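Local coordinates for protein phosphatidylinositol-specific phospholipase C (Listeria monocytogenes, PDB 2PLC) that is a bacterial phosphatidylinositol-specific phospholipase C whose X-domain family belongs to the TIM-barrel clan, at residues K194-A202 with L212-T220. Numbering follows the deposited sequence.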
ATOM      1  N   LYS A 194     -18.842  -6.924  -3.830  1.00 20.78           N
ATOM      2  CA  LYS A 194     -17.557  -6.316  -3.498  1.00 20.34           C
ATOM      3  C   LYS A 194     -17.679  -5.421  -2.263  1.00 21.83           C
ATOM      4  O   LYS A 194     -16.787  -5.401  -1.407  1.00 23.20           O
ATOM      5  CB  LYS A 194     -17.031  -5.509  -4.687  1.00 15.35           C
ATOM      6  CG  LYS A 194     -15.671  -4.857  -4.470  1.00 16.04           C
ATOM      7  CD  LYS A 194     -14.544  -5.878  -4.304  1.00 16.31           C
ATOM      8  CE  LYS A 194     -13.192  -5.167  -4.168  1.00 14.94           C
ATOM      9  NZ  LYS A 194     -12.033  -6.098  -4.038  1.00 10.14           N
ATOM     10  N   PHE A 195     -18.792  -4.699  -2.159  1.00 17.35           N
ATOM     11  CA  PHE A 195     -19.001  -3.819  -1.019  1.00 12.57           C
ATOM     12  C   PHE A 195     -19.132  -4.647   0.265  1.00 18.25           C
ATOM     13  O   PHE A 195     -18.571  -4.285   1.303  1.00 19.13           O
ATOM     14  CB  PHE A 195     -20.238  -2.941  -1.227  1.00 15.40           C
ATOM     15  CG  PHE A 195     -20.411  -1.893  -0.171  1.00 12.50           C
ATOM     16  CD1 PHE A 195     -19.391  -0.987   0.097  1.00 13.64           C
ATOM     17  CD2 PHE A 195     -21.577  -1.829   0.583  1.00 19.08           C
ATOM     18  CE1 PHE A 195     -19.529  -0.032   1.104  1.00 15.81           C
ATOM     19  CE2 PHE A 195     -21.720  -0.873   1.595  1.00 17.32           C
ATOM     20  CZ  PHE A 195     -20.691   0.026   1.854  1.00 13.30           C
ATOM     21  N   LYS A 196     -19.853  -5.765   0.182  1.00 16.07           N
ATOM     22  CA  LYS A 196     -20.037  -6.645   1.331  1.00 18.55           C
ATOM     23  C   LYS A 196     -18.689  -7.137   1.848  1.00 20.63           C
ATOM     24  O   LYS A 196     -18.418  -7.067   3.049  1.00 22.16           O
ATOM     25  CB  LYS A 196     -20.947  -7.825   0.964  1.00 16.16           C
ATOM     26  CG  LYS A 196     -22.429  -7.577   1.274  1.00 29.88           C
ATOM     27  CD  LYS A 196     -23.366  -8.572   0.582  1.00 38.44           C
ATOM     28  CE  LYS A 196     -23.037 -10.032   0.910  1.00 55.02           C
ATOM     29  NZ  LYS A 196     -23.291 -10.406   2.337  1.00 66.62           N
ATOM     30  N   GLU A 197     -17.828  -7.576   0.929  1.00 18.04           N
ATOM     31  CA  GLU A 197     -16.499  -8.070   1.278  1.00 14.12           C
ATOM     32  C   GLU A 197     -15.636  -6.984   1.902  1.00 16.45           C
ATOM     33  O   GLU A 197     -14.817  -7.256   2.781  1.00 14.34           O
ATOM     34  CB  GLU A 197     -15.804  -8.635   0.042  1.00 14.41           C
ATOM     35  CG  GLU A 197     -16.526  -9.825  -0.553  1.00 18.02           C
ATOM     36  CD  GLU A 197     -15.921 -10.273  -1.860  1.00 28.41           C
ATOM     37  OE1 GLU A 197     -15.576  -9.404  -2.688  1.00 29.02           O
ATOM     38  OE2 GLU A 197     -15.796 -11.498  -2.066  1.00 36.34           O
ATOM     39  N   ILE A 198     -15.806  -5.752   1.433  1.00 16.91           N
ATOM     40  CA  ILE A 198     -15.044  -4.634   1.981  1.00 13.38           C
ATOM     41  C   ILE A 198     -15.517  -4.377   3.412  1.00 17.33           C
ATOM     42  O   ILE A 198     -14.711  -4.371   4.337  1.00 16.78           O
ATOM     43  CB  ILE A 198     -15.197  -3.354   1.108  1.00 13.09           C
ATOM     44  CG1 ILE A 198     -14.513  -3.564  -0.247  1.00 11.50           C
ATOM     45  CG2 ILE A 198     -14.575  -2.150   1.812  1.00 10.86           C
ATOM     46  CD1 ILE A 198     -14.794  -2.465  -1.257  1.00 12.81           C
ATOM     47  N   VAL A 199     -16.831  -4.242   3.591  1.00 14.90           N
ATOM     48  CA  VAL A 199     -17.434  -4.001   4.904  1.00 16.87           C
ATOM     49  C   VAL A 199     -17.102  -5.102   5.919  1.00 16.32           C
ATOM     50  O   VAL A 199     -16.735  -4.814   7.063  1.00 18.99           O
ATOM     51  CB  VAL A 199     -18.973  -3.846   4.784  1.00 15.72           C
ATOM     52  CG1 VAL A 199     -19.621  -3.833   6.149  1.00 14.50           C
ATOM     53  CG2 VAL A 199     -19.309  -2.550   4.066  1.00 14.18           C
ATOM     54  N   GLN A 200     -17.215  -6.358   5.496  1.00 19.82           N
ATOM     55  CA  GLN A 200     -16.916  -7.487   6.372  1.00 15.91           C
ATOM     56  C   GLN A 200     -15.459  -7.488   6.837  1.00 16.66           C
ATOM     57  O   GLN A 200     -15.178  -7.730   8.009  1.00 19.77           O
ATOM     58  CB  GLN A 200     -17.247  -8.804   5.669  1.00 13.45           C
ATOM     59  CG  GLN A 200     -18.732  -9.039   5.495  1.00 16.42           C
ATOM     60  CD  GLN A 200     -19.040 -10.296   4.708  1.00 26.80           C
ATOM     61  OE1 GLN A 200     -18.150 -11.103   4.432  1.00 26.04           O
ATOM     62  NE2 GLN A 200     -20.309 -10.465   4.332  1.00 22.21           N
ATOM     63  N   THR A 201     -14.541  -7.189   5.918  1.00 17.82           N
ATOM     64  CA  THR A 201     -13.111  -7.157   6.221  1.00 15.36           C
ATOM     65  C   THR A 201     -12.747  -5.996   7.136  1.00 18.56           C
ATOM     66  O   THR A 201     -11.865  -6.120   7.981  1.00 25.32           O
ATOM     67  CB  THR A 201     -12.286  -7.095   4.927  1.00 15.97           C
ATOM     68  OG1 THR A 201     -12.663  -8.197   4.096  1.00 13.16           O
ATOM     69  CG2 THR A 201     -10.790  -7.188   5.223  1.00 10.18           C
ATOM     70  N   ALA A 202     -13.446  -4.876   6.976  1.00 11.72           N
ATOM     71  CA  ALA A 202     -13.212  -3.703   7.807  1.00 15.37           C
ATOM     72  C   ALA A 202     -13.721  -4.006   9.210  1.00 22.22           C
ATOM     73  O   ALA A 202     -13.123  -3.593  10.203  1.00 18.67           O
ATOM     74  CB  ALA A 202     -13.948  -2.512   7.243  1.00 15.72           C
ATOM     75  N   LEU A 212      -2.332  -7.422  10.178  1.00 20.62           N
ATOM     76  CA  LEU A 212      -2.458  -6.355   9.192  1.00 21.62           C
ATOM     77  C   LEU A 212      -3.523  -6.747   8.179  1.00 20.74           C
ATOM     78  O   LEU A 212      -3.472  -7.839   7.617  1.00 23.87           O
ATOM     79  CB  LEU A 212      -1.136  -6.118   8.461  1.00 29.21           C
ATOM     80  CG  LEU A 212      -0.159  -5.108   9.055  1.00 24.63           C
ATOM     81  CD1 LEU A 212       1.080  -5.047   8.187  1.00 28.19           C
ATOM     82  CD2 LEU A 212      -0.812  -3.739   9.140  1.00 27.47           C
ATOM     83  N   PHE A 213      -4.504  -5.870   7.988  1.00 16.21           N
ATOM     84  CA  PHE A 213      -5.581  -6.115   7.036  1.00 20.48           C
ATOM     85  C   PHE A 213      -5.415  -5.256   5.785  1.00 22.78           C
ATOM     86  O   PHE A 213      -5.386  -4.025   5.869  1.00 23.62           O
ATOM     87  CB  PHE A 213      -6.940  -5.824   7.672  1.00 18.74           C
ATOM     88  CG  PHE A 213      -7.421  -6.899   8.610  1.00 23.07           C
ATOM     89  CD1 PHE A 213      -6.854  -7.047   9.871  1.00 23.12           C
ATOM     90  CD2 PHE A 213      -8.452  -7.753   8.235  1.00 23.03           C
ATOM     91  CE1 PHE A 213      -7.311  -8.032  10.746  1.00 24.88           C
ATOM     92  CE2 PHE A 213      -8.915  -8.739   9.102  1.00 23.85           C
ATOM     93  CZ  PHE A 213      -8.343  -8.878  10.359  1.00 25.66           C
ATOM     94  N   LEU A 214      -5.241  -5.915   4.640  1.00 16.23           N
ATOM     95  CA  LEU A 214      -5.106  -5.231   3.358  1.00 12.29           C
ATOM     96  C   LEU A 214      -6.470  -5.375   2.686  1.00 11.70           C
ATOM     97  O   LEU A 214      -6.793  -6.415   2.121  1.00 17.36           O
ATOM     98  CB  LEU A 214      -4.003  -5.877   2.507  1.00 15.55           C
ATOM     99  CG  LEU A 214      -2.517  -5.704   2.864  1.00 21.74           C
ATOM    100  CD1 LEU A 214      -2.128  -4.257   2.749  1.00 28.44           C
ATOM    101  CD2 LEU A 214      -2.200  -6.218   4.255  1.00 21.02           C
ATOM    102  N   ASN A 215      -7.276  -4.328   2.785  1.00 17.34           N
ATOM    103  CA  ASN A 215      -8.630  -4.316   2.242  1.00 14.84           C
ATOM    104  C   ASN A 215      -8.725  -3.595   0.885  1.00 13.47           C
ATOM    105  O   ASN A 215      -8.805  -2.371   0.829  1.00 17.20           O
ATOM    106  CB  ASN A 215      -9.535  -3.632   3.276  1.00 15.23           C
ATOM    107  CG  ASN A 215     -11.000  -3.985   3.121  1.00 19.88           C
ATOM    108  OD1 ASN A 215     -11.407  -4.661   2.173  1.00 26.97           O
ATOM    109  ND2 ASN A 215     -11.806  -3.530   4.070  1.00 19.65           N
ATOM    110  N   HIS A 216      -8.731  -4.360  -0.206  1.00 11.66           N
ATOM    111  CA  HIS A 216      -8.824  -3.784  -1.546  1.00 12.78           C
ATOM    112  C   HIS A 216     -10.212  -3.320  -1.962  1.00 12.31           C
ATOM    113  O   HIS A 216     -11.148  -4.116  -2.049  1.00 16.30           O
ATOM    114  CB  HIS A 216      -8.309  -4.769  -2.596  1.00  5.13           C
ATOM    115  CG  HIS A 216      -6.825  -4.944  -2.578  1.00 16.29           C
ATOM    116  ND1 HIS A 216      -6.196  -5.873  -1.779  1.00 15.12           N
ATOM    117  CD2 HIS A 216      -5.841  -4.287  -3.237  1.00 14.77           C
ATOM    118  CE1 HIS A 216      -4.889  -5.780  -1.946  1.00 20.05           C
ATOM    119  NE2 HIS A 216      -4.647  -4.825  -2.825  1.00 15.34           N
ATOM    120  N   ILE A 217     -10.338  -2.025  -2.218  1.00 13.46           N
ATOM    121  CA  ILE A 217     -11.591  -1.446  -2.682  1.00 14.97           C
ATOM    122  C   ILE A 217     -11.612  -1.621  -4.220  1.00 21.70           C
ATOM    123  O   ILE A 217     -12.673  -1.698  -4.841  1.00 12.72           O
ATOM    124  CB  ILE A 217     -11.656   0.073  -2.364  1.00 17.98           C
ATOM    125  CG1 ILE A 217     -11.298   0.341  -0.899  1.00  7.75           C
ATOM    126  CG2 ILE A 217     -13.018   0.637  -2.715  1.00  6.27           C
ATOM    127  CD1 ILE A 217     -12.265  -0.208   0.086  1.00 17.22           C
ATOM    128  N   SER A 218     -10.420  -1.723  -4.811  1.00 16.55           N
ATOM    129  CA  SER A 218     -10.235  -1.871  -6.254  1.00 10.96           C
ATOM    130  C   SER A 218     -10.714  -3.182  -6.892  1.00 14.34           C
ATOM    131  O   SER A 218     -10.755  -4.229  -6.245  1.00 12.54           O
ATOM    132  CB  SER A 218      -8.759  -1.659  -6.593  1.00 18.41           C
ATOM    133  OG  SER A 218      -7.932  -2.463  -5.765  1.00 15.59           O
ATOM    134  N   ALA A 219     -11.030  -3.112  -8.183  1.00  9.95           N
ATOM    135  CA  ALA A 219     -11.491  -4.266  -8.950  1.00 16.34           C
ATOM    136  C   ALA A 219     -11.474  -3.959 -10.452  1.00 20.43           C
ATOM    137  O   ALA A 219     -11.373  -2.799 -10.853  1.00 22.47           O
ATOM    138  CB  ALA A 219     -12.887  -4.655  -8.515  1.00  5.92           C
ATOM    139  N   THR A 220     -11.546  -5.006 -11.275  1.00 20.41           N
ATOM    140  CA  THR A 220     -11.566  -4.861 -12.732  1.00 19.10           C
ATOM    141  C   THR A 220     -12.590  -5.832 -13.270  1.00 26.56           C
ATOM    142  O   THR A 220     -12.924  -6.817 -12.615  1.00 20.99           O
ATOM    143  CB  THR A 220     -10.252  -5.270 -13.420  1.00 22.07           C
ATOM    144  OG1 THR A 220      -9.165  -5.222 -12.492  1.00 35.93           O
ATOM    145  CG2 THR A 220      -9.970  -4.338 -14.577  1.00 22.79           C
TER
HETATM  146  O   HOH W   1      -9.417  -6.632  -5.155  1.00 17.88           O
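N215 reaches from the strand into the helix flank and donates through ND2 to the main-chain O of I198, at 3.0 Å and with an N-H...O angle of 167°. The acceptor lies close to the amide plane, consistent with this bond setting the rotation of the amide. I198 O also takes the helical bond from A202 N, so two donors grip one carbonyl. CB and CG2 of T201 press against the same amide, while T201 OG1 turns back to its own helix and bonds E197 O at 2.7 Å.

The tightest packing is apolar: I217 CD1 meets I198 CG2 at 3.5 Å, closer than usual for two carbons, and the two isoleucine side chains cross at about a right angle. At one end K194, its CG anti to the backbone N (chi1 -178°) and its chain bent at chi2, brings NZ to H216 O at 2.9 Å, the donor standing above the carbonyl plane. A weak bond runs from K194 NZ to S218 O (3.2 Å); NZ also donates to a water within hydrogen-bonding distance of S218 O, and to D185 O. The other end is looser and partly exposed at T201, where F213 CD2 comes no nearer than 3.8 Å to T201 O.

Segment axes 8.5 Å apart at 160° fit the near-antiparallel return of a beta-alpha-beta unit: strand 180-183, helix 191-207, strand 212-216. Strand 212-216 lies between strands 180-183 and 253-257 in a parallel sheet, and helix 226-246 packs beside K194, A202 and I217.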